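Side-chain contacts in adherence and virulence protein A (Streptococcus pneumoniae, PDB 6PON), which binds fibronectin and probably helps the pneumococcus adhere to host tissue and cause disease: residues P251-N254 with L255-L259; F239-V242 with P243-N246; F174-D178 with E179-E183. One frame throughout, in Å; residues are numbered along the deposited sequence.

Interaction 1: P251-N254 with L255-L259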
ATOM      1  N   PRO B 251     -14.668 -17.472  -9.724  1.00 40.22           N
ATOM      2  CA  PRO B 251     -13.939 -18.347  -8.792  1.00 28.89           C
ATOM      3  C   PRO B 251     -14.529 -19.733  -8.628  1.00 34.22           C
ATOM      4  O   PRO B 251     -15.585 -20.053  -9.174  1.00 38.29           O
ATOM      5  CB  PRO B 251     -13.994 -17.574  -7.471  1.00 34.47           C
ATOM      6  CG  PRO B 251     -14.495 -16.208  -7.795  1.00 43.70           C
ATOM      7  CD  PRO B 251     -15.283 -16.315  -9.055  1.00 45.12           C
ATOM      8  N   PHE B 252     -13.827 -20.567  -7.862  1.00 25.75           N
ATOM      9  CA  PHE B 252     -14.205 -21.946  -7.618  1.00 23.66           C
ATOM     10  C   PHE B 252     -14.357 -22.167  -6.119  1.00 25.18           C
ATOM     11  O   PHE B 252     -13.873 -21.381  -5.299  1.00 33.09           O
ATOM     12  CB  PHE B 252     -13.161 -22.920  -8.190  1.00 27.44           C
ATOM     13  CG  PHE B 252     -13.052 -22.896  -9.695  1.00 22.71           C
ATOM     14  CD1 PHE B 252     -12.441 -21.843 -10.341  1.00 22.99           C
ATOM     15  CD2 PHE B 252     -13.542 -23.935 -10.453  1.00 23.28           C
ATOM     16  CE1 PHE B 252     -12.333 -21.816 -11.719  1.00 23.13           C
ATOM     17  CE2 PHE B 252     -13.439 -23.916 -11.835  1.00 20.55           C
ATOM     18  CZ  PHE B 252     -12.831 -22.851 -12.463  1.00 27.08           C
ATOM     19  N   ALA B 253     -15.033 -23.251  -5.764  1.00 25.10           N
ATOM     20  CA  ALA B 253     -15.236 -23.534  -4.354  1.00 28.46           C
ATOM     21  C   ALA B 253     -13.936 -23.949  -3.681  1.00 31.68           C
ATOM     22  O   ALA B 253     -13.758 -23.730  -2.475  1.00 31.13           O
ATOM     23  CB  ALA B 253     -16.300 -24.614  -4.177  1.00 29.50           C
ATOM     24  N   ASN B 254     -13.014 -24.529  -4.432  1.00 27.35           N
ATOM     25  CA  ASN B 254     -11.772 -24.969  -3.818  1.00 28.20           C
ATOM     26  C   ASN B 254     -10.737 -25.189  -4.906  1.00 21.50           C
ATOM     27  O   ASN B 254     -11.037 -25.157  -6.099  1.00 24.31           O
ATOM     28  CB  ASN B 254     -11.994 -26.238  -3.010  1.00 27.02           C
ATOM     29  CG  ASN B 254     -12.881 -27.192  -3.733  1.00 33.12           C
ATOM     30  OD1 ASN B 254     -12.493 -27.760  -4.759  1.00 36.68           O
ATOM     31  ND2 ASN B 254     -14.095 -27.350  -3.245  1.00 37.75           N
ATOM     32  N   LEU B 255      -9.511 -25.435  -4.469  1.00 20.18           N
ATOM     33  CA  LEU B 255      -8.407 -25.543  -5.401  1.00 20.90           C
ATOM     34  C   LEU B 255      -8.485 -26.822  -6.221  1.00 19.15           C
ATOM     35  O   LEU B 255      -7.948 -26.860  -7.333  1.00 21.86           O
ATOM     36  CB  LEU B 255      -7.090 -25.453  -4.629  1.00 18.35           C
ATOM     37  CG  LEU B 255      -7.015 -24.204  -3.742  1.00 22.53           C
ATOM     38  CD1 LEU B 255      -6.093 -24.389  -2.536  1.00 21.74           C
ATOM     39  CD2 LEU B 255      -6.595 -23.006  -4.563  1.00 20.57           C
ATOM     40  N   SER B 256      -9.166 -27.847  -5.712  1.00 21.68           N
ATOM     41  CA  SER B 256      -9.346 -29.084  -6.461  1.00 19.27           C
ATOM     42  C   SER B 256     -10.176 -28.849  -7.714  1.00 19.57           C
ATOM     43  O   SER B 256      -9.801 -29.282  -8.808  1.00 22.56           O
ATOM     44  CB  SER B 256     -10.009 -30.139  -5.566  1.00 30.62           C
ATOM     45  OG  SER B 256     -10.866 -31.012  -6.316  1.00 35.38           O
ATOM     46  N   ASP B 257     -11.318 -28.177  -7.570  1.00 20.46           N
ATOM     47  CA  ASP B 257     -12.159 -27.876  -8.720  1.00 18.82           C
ATOM     48  C   ASP B 257     -11.432 -26.978  -9.710  1.00 20.24           C
ATOM     49  O   ASP B 257     -11.582 -27.132 -10.927  1.00 17.57           O
ATOM     50  CB  ASP B 257     -13.454 -27.193  -8.270  1.00 26.61           C
ATOM     51  CG  ASP B 257     -14.361 -28.090  -7.439  1.00 37.17           C
ATOM     52  OD1 ASP B 257     -13.978 -29.234  -7.088  1.00 44.15           O
ATOM     53  OD2 ASP B 257     -15.473 -27.618  -7.119  1.00 42.84           O
ATOM     54  N   LEU B 258     -10.675 -26.003  -9.202  1.00 19.73           N
ATOM     55  CA  LEU B 258      -9.909 -25.120 -10.083  1.00 19.40           C
ATOM     56  C   LEU B 258      -8.912 -25.922 -10.926  1.00 19.26           C
ATOM     57  O   LEU B 258      -8.849 -25.774 -12.155  1.00 15.72           O
ATOM     58  CB  LEU B 258      -9.198 -24.043  -9.247  1.00 15.74           C
ATOM     59  CG  LEU B 258      -8.071 -23.254  -9.926  1.00 18.48           C
ATOM     60  CD1 LEU B 258      -8.623 -22.439 -11.069  1.00 21.09           C
ATOM     61  CD2 LEU B 258      -7.335 -22.325  -8.948  1.00 19.84           C
ATOM     62  N   LEU B 259      -8.154 -26.813 -10.283  1.00 16.79           N
ATOM     63  CA  LEU B 259      -7.113 -27.556 -10.987  1.00 15.30           C
ATOM     64  C   LEU B 259      -7.689 -28.670 -11.869  1.00 14.91           C
ATOM     65  O   LEU B 259      -7.219 -28.864 -12.993  1.00 12.96           O
ATOM     66  CB  LEU B 259      -6.120 -28.105  -9.966  1.00 14.04           C
ATOM     67  CG  LEU B 259      -5.298 -27.012  -9.291  1.00 13.99           C
ATOM     68  CD1 LEU B 259      -4.327 -27.607  -8.307  1.00 14.62           C
ATOM     69  CD2 LEU B 259      -4.551 -26.187 -10.346  1.00 17.58           C
TER

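Interaction 2: F239-V242 with P243-N246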
ATOM      1  N   PHE B 239      -3.460 -19.909 -13.181  1.00 21.58           N
ATOM      2  CA  PHE B 239      -4.415 -19.994 -12.091  1.00 21.71           C
ATOM      3  C   PHE B 239      -3.752 -19.466 -10.838  1.00 20.01           C
ATOM      4  O   PHE B 239      -2.526 -19.444 -10.723  1.00 17.38           O
ATOM      5  CB  PHE B 239      -4.887 -21.433 -11.883  1.00 20.37           C
ATOM      6  CG  PHE B 239      -3.760 -22.408 -11.769  1.00 19.06           C
ATOM      7  CD1 PHE B 239      -3.095 -22.578 -10.561  1.00 19.53           C
ATOM      8  CD2 PHE B 239      -3.353 -23.143 -12.864  1.00 18.09           C
ATOM      9  CE1 PHE B 239      -2.047 -23.468 -10.452  1.00 17.61           C
ATOM     10  CE2 PHE B 239      -2.296 -24.031 -12.762  1.00 21.91           C
ATOM     11  CZ  PHE B 239      -1.642 -24.187 -11.558  1.00 20.04           C
ATOM     12  N   SER B 240      -4.573 -19.076  -9.884  1.00 17.29           N
ATOM     13  CA  SER B 240      -4.068 -18.422  -8.696  1.00 16.39           C
ATOM     14  C   SER B 240      -4.905 -18.874  -7.515  1.00 16.82           C
ATOM     15  O   SER B 240      -6.038 -19.336  -7.692  1.00 17.25           O
ATOM     16  CB  SER B 240      -4.101 -16.891  -8.853  1.00 20.51           C
ATOM     17  OG  SER B 240      -5.398 -16.383  -9.134  1.00 18.80           O
ATOM     18  N   PRO B 241      -4.358 -18.789  -6.299  1.00 16.14           N
ATOM     19  CA  PRO B 241      -5.097 -19.221  -5.106  1.00 18.12           C
ATOM     20  C   PRO B 241      -5.911 -18.108  -4.491  1.00 19.62           C
ATOM     21  O   PRO B 241      -6.709 -18.363  -3.584  1.00 22.06           O
ATOM     22  CB  PRO B 241      -3.981 -19.643  -4.160  1.00 16.74           C
ATOM     23  CG  PRO B 241      -2.880 -18.627  -4.477  1.00 18.23           C
ATOM     24  CD  PRO B 241      -2.994 -18.335  -5.966  1.00 17.58           C
ATOM     25  N   VAL B 242      -5.643 -16.881  -4.917  1.00 19.58           N
ATOM     26  CA  VAL B 242      -6.482 -15.710  -4.694  1.00 20.14           C
ATOM     27  C   VAL B 242      -6.555 -14.978  -6.022  1.00 21.67           C
ATOM     28  O   VAL B 242      -5.754 -15.245  -6.931  1.00 19.44           O
ATOM     29  CB  VAL B 242      -5.913 -14.789  -3.586  1.00 21.05           C
ATOM     30  CG1 VAL B 242      -5.756 -15.539  -2.271  1.00 19.19           C
ATOM     31  CG2 VAL B 242      -4.581 -14.172  -3.998  1.00 17.09           C
ATOM     32  N   PRO B 243      -7.526 -14.094  -6.198  1.00 24.04           N
ATOM     33  CA  PRO B 243      -7.655 -13.434  -7.507  1.00 22.68           C
ATOM     34  C   PRO B 243      -6.452 -12.546  -7.812  1.00 24.06           C
ATOM     35  O   PRO B 243      -5.978 -11.781  -6.962  1.00 20.12           O
ATOM     36  CB  PRO B 243      -8.954 -12.629  -7.381  1.00 22.84           C
ATOM     37  CG  PRO B 243      -9.167 -12.484  -5.875  1.00 28.29           C
ATOM     38  CD  PRO B 243      -8.639 -13.761  -5.289  1.00 20.65           C
ATOM     39  N   PHE B 244      -5.937 -12.689  -9.032  1.00 28.17           N
ATOM     40  CA  PHE B 244      -4.872 -11.853  -9.567  1.00 25.24           C
ATOM     41  C   PHE B 244      -5.468 -10.816 -10.521  1.00 28.10           C
ATOM     42  O   PHE B 244      -6.635 -10.884 -10.902  1.00 32.17           O
ATOM     43  CB  PHE B 244      -3.823 -12.711 -10.290  1.00 21.91           C
ATOM     44  CG  PHE B 244      -2.932 -13.506  -9.377  1.00 16.57           C
ATOM     45  CD1 PHE B 244      -3.119 -13.499  -8.008  1.00 15.98           C
ATOM     46  CD2 PHE B 244      -1.887 -14.263  -9.912  1.00 16.75           C
ATOM     47  CE1 PHE B 244      -2.295 -14.256  -7.172  1.00 18.72           C
ATOM     48  CE2 PHE B 244      -1.042 -15.009  -9.103  1.00 15.93           C
ATOM     49  CZ  PHE B 244      -1.241 -15.023  -7.721  1.00 15.70           C
ATOM     50  N   ALA B 245      -4.641  -9.852 -10.932  1.00 30.32           N
ATOM     51  CA  ALA B 245      -5.154  -8.761 -11.759  1.00 26.61           C
ATOM     52  C   ALA B 245      -5.659  -9.241 -13.122  1.00 33.56           C
ATOM     53  O   ALA B 245      -6.574  -8.626 -13.687  1.00 31.84           O
ATOM     54  CB  ALA B 245      -4.083  -7.696 -11.942  1.00 20.80           C
ATOM     55  N   ASN B 246      -5.092 -10.311 -13.676  1.00 32.24           N
ATOM     56  CA  ASN B 246      -5.555 -10.804 -14.981  1.00 35.67           C
ATOM     57  C   ASN B 246      -6.425 -12.054 -14.829  1.00 35.14           C
ATOM     58  O   ASN B 246      -6.292 -13.043 -15.554  1.00 33.50           O
ATOM     59  CB  ASN B 246      -4.373 -11.044 -15.925  1.00 34.05           C
ATOM     60  CG  ASN B 246      -3.460 -12.190 -15.475  1.00 42.21           C
ATOM     61  OD1 ASN B 246      -3.464 -12.594 -14.304  1.00 36.97           O
ATOM     62  ND2 ASN B 246      -2.673 -12.721 -16.418  1.00 39.66           N
TER
HETATM   63  O   HOH W   1      -6.932 -14.774 -10.935  1.00 25.70           O

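Interaction 3: F174-D178 with E179-E183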
ATOM      1  N   PHE B 174      -3.558  16.738  -4.013  1.00 23.82           N
ATOM      2  CA  PHE B 174      -4.997  16.547  -3.859  1.00 23.02           C
ATOM      3  C   PHE B 174      -5.656  16.157  -5.176  1.00 20.97           C
ATOM      4  O   PHE B 174      -6.672  15.464  -5.169  1.00 26.99           O
ATOM      5  CB  PHE B 174      -5.652  17.827  -3.309  1.00 23.42           C
ATOM      6  CG  PHE B 174      -5.362  18.089  -1.860  1.00 18.05           C
ATOM      7  CD1 PHE B 174      -6.104  17.478  -0.873  1.00 19.93           C
ATOM      8  CD2 PHE B 174      -4.347  18.940  -1.487  1.00 20.13           C
ATOM      9  CE1 PHE B 174      -5.838  17.702   0.466  1.00 19.56           C
ATOM     10  CE2 PHE B 174      -4.076  19.170  -0.157  1.00 22.22           C
ATOM     11  CZ  PHE B 174      -4.826  18.544   0.822  1.00 22.41           C
ATOM     12  N   THR B 175      -5.104  16.596  -6.306  1.00 25.12           N
ATOM     13  CA  THR B 175      -5.787  16.511  -7.595  1.00 26.44           C
ATOM     14  C   THR B 175      -5.063  15.655  -8.615  1.00 23.19           C
ATOM     15  O   THR B 175      -5.561  15.519  -9.736  1.00 27.39           O
ATOM     16  CB  THR B 175      -5.980  17.906  -8.202  1.00 24.60           C
ATOM     17  OG1 THR B 175      -4.690  18.518  -8.375  1.00 27.79           O
ATOM     18  CG2 THR B 175      -6.825  18.775  -7.293  1.00 27.42           C
ATOM     19  N   ILE B 176      -3.897  15.097  -8.283  1.00 27.15           N
ATOM     20  CA  ILE B 176      -3.161  14.306  -9.262  1.00 25.06           C
ATOM     21  C   ILE B 176      -3.978  13.086  -9.647  1.00 25.40           C
ATOM     22  O   ILE B 176      -4.699  12.505  -8.823  1.00 25.01           O
ATOM     23  CB  ILE B 176      -1.795  13.894  -8.703  1.00 24.78           C
ATOM     24  CG1 ILE B 176      -0.996  13.156  -9.784  1.00 24.39           C
ATOM     25  CG2 ILE B 176      -1.988  13.048  -7.423  1.00 26.99           C
ATOM     26  CD1 ILE B 176       0.274  12.480  -9.268  1.00 29.29           C
ATOM     27  N   LYS B 177      -3.878  12.704 -10.915  1.00 30.50           N
ATOM     28  CA  LYS B 177      -4.679  11.630 -11.473  1.00 28.08           C
ATOM     29  C   LYS B 177      -4.115  10.265 -11.089  1.00 29.20           C
ATOM     30  O   LYS B 177      -2.929  10.108 -10.779  1.00 25.27           O
ATOM     31  CB  LYS B 177      -4.754  11.763 -12.992  1.00 32.05           C
ATOM     32  CG  LYS B 177      -5.370  13.077 -13.439  1.00 35.55           C
ATOM     33  CD  LYS B 177      -5.602  13.111 -14.950  1.00 46.68           C
ATOM     34  CE  LYS B 177      -7.041  12.774 -15.334  1.00 55.75           C
ATOM     35  NZ  LYS B 177      -7.286  11.319 -15.543  1.00 57.06           N
ATOM     36  N   ASP B 178      -5.001   9.269 -11.110  1.00 33.31           N
ATOM     37  CA  ASP B 178      -4.616   7.915 -10.736  1.00 30.04           C
ATOM     38  C   ASP B 178      -3.369   7.466 -11.486  1.00 27.71           C
ATOM     39  O   ASP B 178      -2.404   6.974 -10.886  1.00 26.01           O
ATOM     40  CB  ASP B 178      -5.773   6.956 -11.005  1.00 28.73           C
ATOM     41  CG  ASP B 178      -6.800   6.924  -9.881  1.00 32.31           C
ATOM     42  OD1 ASP B 178      -6.558   7.522  -8.809  1.00 30.51           O
ATOM     43  OD2 ASP B 178      -7.843   6.252 -10.065  1.00 38.43           O
ATOM     44  N   GLU B 179      -3.367   7.652 -12.803  1.00 26.21           N
ATOM     45  CA  GLU B 179      -2.311   7.100 -13.637  1.00 25.57           C
ATOM     46  C   GLU B 179      -0.947   7.658 -13.247  1.00 29.04           C
ATOM     47  O   GLU B 179       0.024   6.905 -13.077  1.00 29.07           O
ATOM     48  CB  GLU B 179      -2.648   7.392 -15.097  1.00 32.09           C
ATOM     49  CG  GLU B 179      -1.492   7.424 -16.069  1.00 29.11           C
ATOM     50  CD  GLU B 179      -1.898   8.125 -17.361  1.00 46.34           C
ATOM     51  OE1 GLU B 179      -3.120   8.411 -17.520  1.00 39.14           O
ATOM     52  OE2 GLU B 179      -1.000   8.396 -18.203  1.00 46.12           O
ATOM     53  N   LYS B 180      -0.859   8.980 -13.088  1.00 29.02           N
ATOM     54  CA  LYS B 180       0.399   9.600 -12.686  1.00 27.65           C
ATOM     55  C   LYS B 180       0.793   9.182 -11.273  1.00 28.25           C
ATOM     56  O   LYS B 180       1.975   8.919 -11.002  1.00 29.26           O
ATOM     57  CB  LYS B 180       0.286  11.122 -12.793  1.00 28.99           C
ATOM     58  CG  LYS B 180       1.590  11.854 -12.549  1.00 33.49           C
ATOM     59  CD  LYS B 180       2.610  11.464 -13.591  1.00 39.90           C
ATOM     60  CE  LYS B 180       3.801  12.404 -13.596  1.00 43.24           C
ATOM     61  NZ  LYS B 180       4.718  12.135 -14.761  1.00 45.66           N
ATOM     62  N   LEU B 181      -0.190   9.078 -10.366  1.00 24.45           N
ATOM     63  CA  LEU B 181       0.119   8.767  -8.974  1.00 23.04           C
ATOM     64  C   LEU B 181       0.639   7.346  -8.828  1.00 22.23           C
ATOM     65  O   LEU B 181       1.572   7.100  -8.056  1.00 23.00           O
ATOM     66  CB  LEU B 181      -1.118   8.985  -8.093  1.00 24.55           C
ATOM     67  CG  LEU B 181      -1.001   8.659  -6.594  1.00 21.93           C
ATOM     68  CD1 LEU B 181       0.126   9.452  -5.934  1.00 19.06           C
ATOM     69  CD2 LEU B 181      -2.320   8.900  -5.877  1.00 18.11           C
ATOM     70  N   PHE B 182       0.031   6.401  -9.551  1.00 25.47           N
ATOM     71  CA  PHE B 182       0.466   5.007  -9.500  1.00 22.93           C
ATOM     72  C   PHE B 182       1.912   4.874  -9.968  1.00 24.58           C
ATOM     73  O   PHE B 182       2.751   4.279  -9.283  1.00 24.69           O
ATOM     74  CB  PHE B 182      -0.480   4.155 -10.358  1.00 24.75           C
ATOM     75  CG  PHE B 182      -0.357   2.676 -10.137  1.00 24.26           C
ATOM     76  CD1 PHE B 182       0.634   1.943 -10.782  1.00 24.30           C
ATOM     77  CD2 PHE B 182      -1.257   2.009  -9.319  1.00 23.17           C
ATOM     78  CE1 PHE B 182       0.741   0.573 -10.600  1.00 25.52           C
ATOM     79  CE2 PHE B 182      -1.154   0.642  -9.120  1.00 23.66           C
ATOM     80  CZ  PHE B 182      -0.153  -0.078  -9.764  1.00 23.29           C
ATOM     81  N   GLU B 183       2.216   5.444 -11.133  1.00 26.63           N
ATOM     82  CA  GLU B 183       3.582   5.472 -11.653  1.00 30.41           C
ATOM     83  C   GLU B 183       4.560   6.010 -10.616  1.00 30.14           C
ATOM     84  O   GLU B 183       5.620   5.416 -10.375  1.00 31.68           O
ATOM     85  CB  GLU B 183       3.615   6.323 -12.928  1.00 33.71           C
ATOM     86  CG  GLU B 183       4.985   6.842 -13.358  1.00 40.78           C
ATOM     87  CD  GLU B 183       4.891   7.892 -14.479  1.00 50.85           C
ATOM     88  OE1 GLU B 183       5.951   8.468 -14.832  1.00 54.00           O
ATOM     89  OE2 GLU B 183       3.767   8.135 -15.002  1.00 39.67           O
TER

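Interaction 1: P251-N254 with L255-L259
Phe252 and Leu258 come within 5.9 Å of each other, CA to CA, where the loop of 251-254, extended at Pro251 and Phe252 and kinked at Ala253, enters the helix of 255-259 after Asn254. The main-chain bond across the junction is Leu258 N to Asn254 O, 3.2 Å. It opens the i to i+4 pattern, which Leu259 N to Leu255 O carries on.

Asn254 is the N-cap of helix 255-263. Its CG sits between the backbone N and the carbonyl carbon (chi1 42°), which swings the amide back over the helix end and sets OD1 3.1 Å from Asp257 N. That capping bond is nearly straight, 164° at the hydrogen, so the Asn254 side chain and main chain both accept from this turn. The Asp257 carboxylate comes in at a slant, its plane 72° from that of the amide. Its OD1 is 3.1 Å from Asn254 OD1, a meeting of two acceptors that is probably mildly unfavourable. Ser256 CB packs against the same amide oxygen at 3.5 Å.

Two residues before the cap, the Phe252 ring lies against the helix backbone. Leu258 CA sits over one face, 3.9 Å from the ring centroid, a CH-pi contact displaced toward the rim. The leucine side chain crosses the ring at about a right angle, and its CD1 reaches Phe252 CE1 at 3.8 Å. Pro232 touches both side chains, and Phe252 is also backbone-bonded to it. From the second subunit, Glu14 packs on Asn254 and accepts a weak hydrogen bond from Leu255 N.

Interaction 2: F239-V242 with P243-N246
Ser240 and Phe244 meet in a CH-pi contact inside a buried bend, where the chain leaves edge strand 239-240 of a small three-stranded antiparallel sheet and sets out for strand 247-248 at the other edge. The serine CB stands almost exactly over the middle of the ring, 3.3 Å from the Phe244 centroid and 1° off the normal, with all six ring carbons about equally far from it. Phe244 CG lies anti to its own carbonyl carbon (chi1 -74°), a torsion that folds the ring back beneath the strand end.

Two further side chains meet the ring: Pro241 CD comes at it obliquely, 4.1 Å from Phe244 CZ, and Val242 CG2 touches Phe244 CE1 at 3.9 Å. In the dimer, Glu209 of the second subunit packs on Phe244 and accepts a hydrogen bond from Ala245 N, while Phe6 of that subunit packs on Pro241.

The polar half of Ser240 faces into the bend. Its OG donates to Val242 O, tilted 32° from the carbonyl plane, though the modelled length of 2.5 Å is doubtfully short. Phe244 N lies close to that same carbonyl oxygen, but the angle is poor for a bond; it donates instead to a water 3.0 Å away, and this water in turn donates to Ser240 OG at 2.9 Å.

Interaction 3: F174-D178 with E179-E183
A hydrophobic staple joins Ile176 and Leu181 across the start of helix 178-187, linking the residue before the N-cap (N') to the fourth residue after the cap (N4). Ile176 CD1 does the touching, 3.9 Å from Leu181 CB and 3.6 Å from the backbone N of Leu181. CG1 is anti to the backbone N (chi1 -176°), which extends the long branch toward the helix; there CD1 also meets Lys180 CG at 3.6 Å, the two side chains crossing at about a right angle. The lysine bends at its second torsion, and its NZ makes a long salt bridge, 3.9 Å, to Glu183 OE1.

Lys177 holds the N-cap position, and its carbonyl O receives Leu181 N at 3.0 Å (158°). Asp178 O takes Phe182 N in the next bond, 2.8 Å long. The Asp178 carboxylate is engaged by the second subunit: its OD1 forms a salt bridge with Arg223 of that subunit, whose NH2 also reaches Ile176 O. A negative charge in the first turn probably suits the helix dipole as well. An apolar N' residue packed on an apolar N4 residue across the N-cap is the hydrophobic staple of a helix N-terminus.

In the fold
Interactions 1 and 2 belong to one small unit toward the C-terminal end of the chain, their centres 12 Å apart: Leu258 CD2 packs on Ser240 O at 3.5 Å, bringing helix 255-263 against strand 239-240. Interaction 3 stands apart, about 25 Å from interaction 2 and 36 Å from interaction 1, centre to centre. Interaction 2 is buried, 1 partly buried and 3 at the surface. Both 1 and 3 are helix starts, but the first is capped by an amide and covered by an aromatic ring, whereas the other has an aliphatic staple and, nearby, a salt bridge to the second subunit. Interaction 2 combines a serine-aromatic contact with a water bridge. All three touch the second subunit.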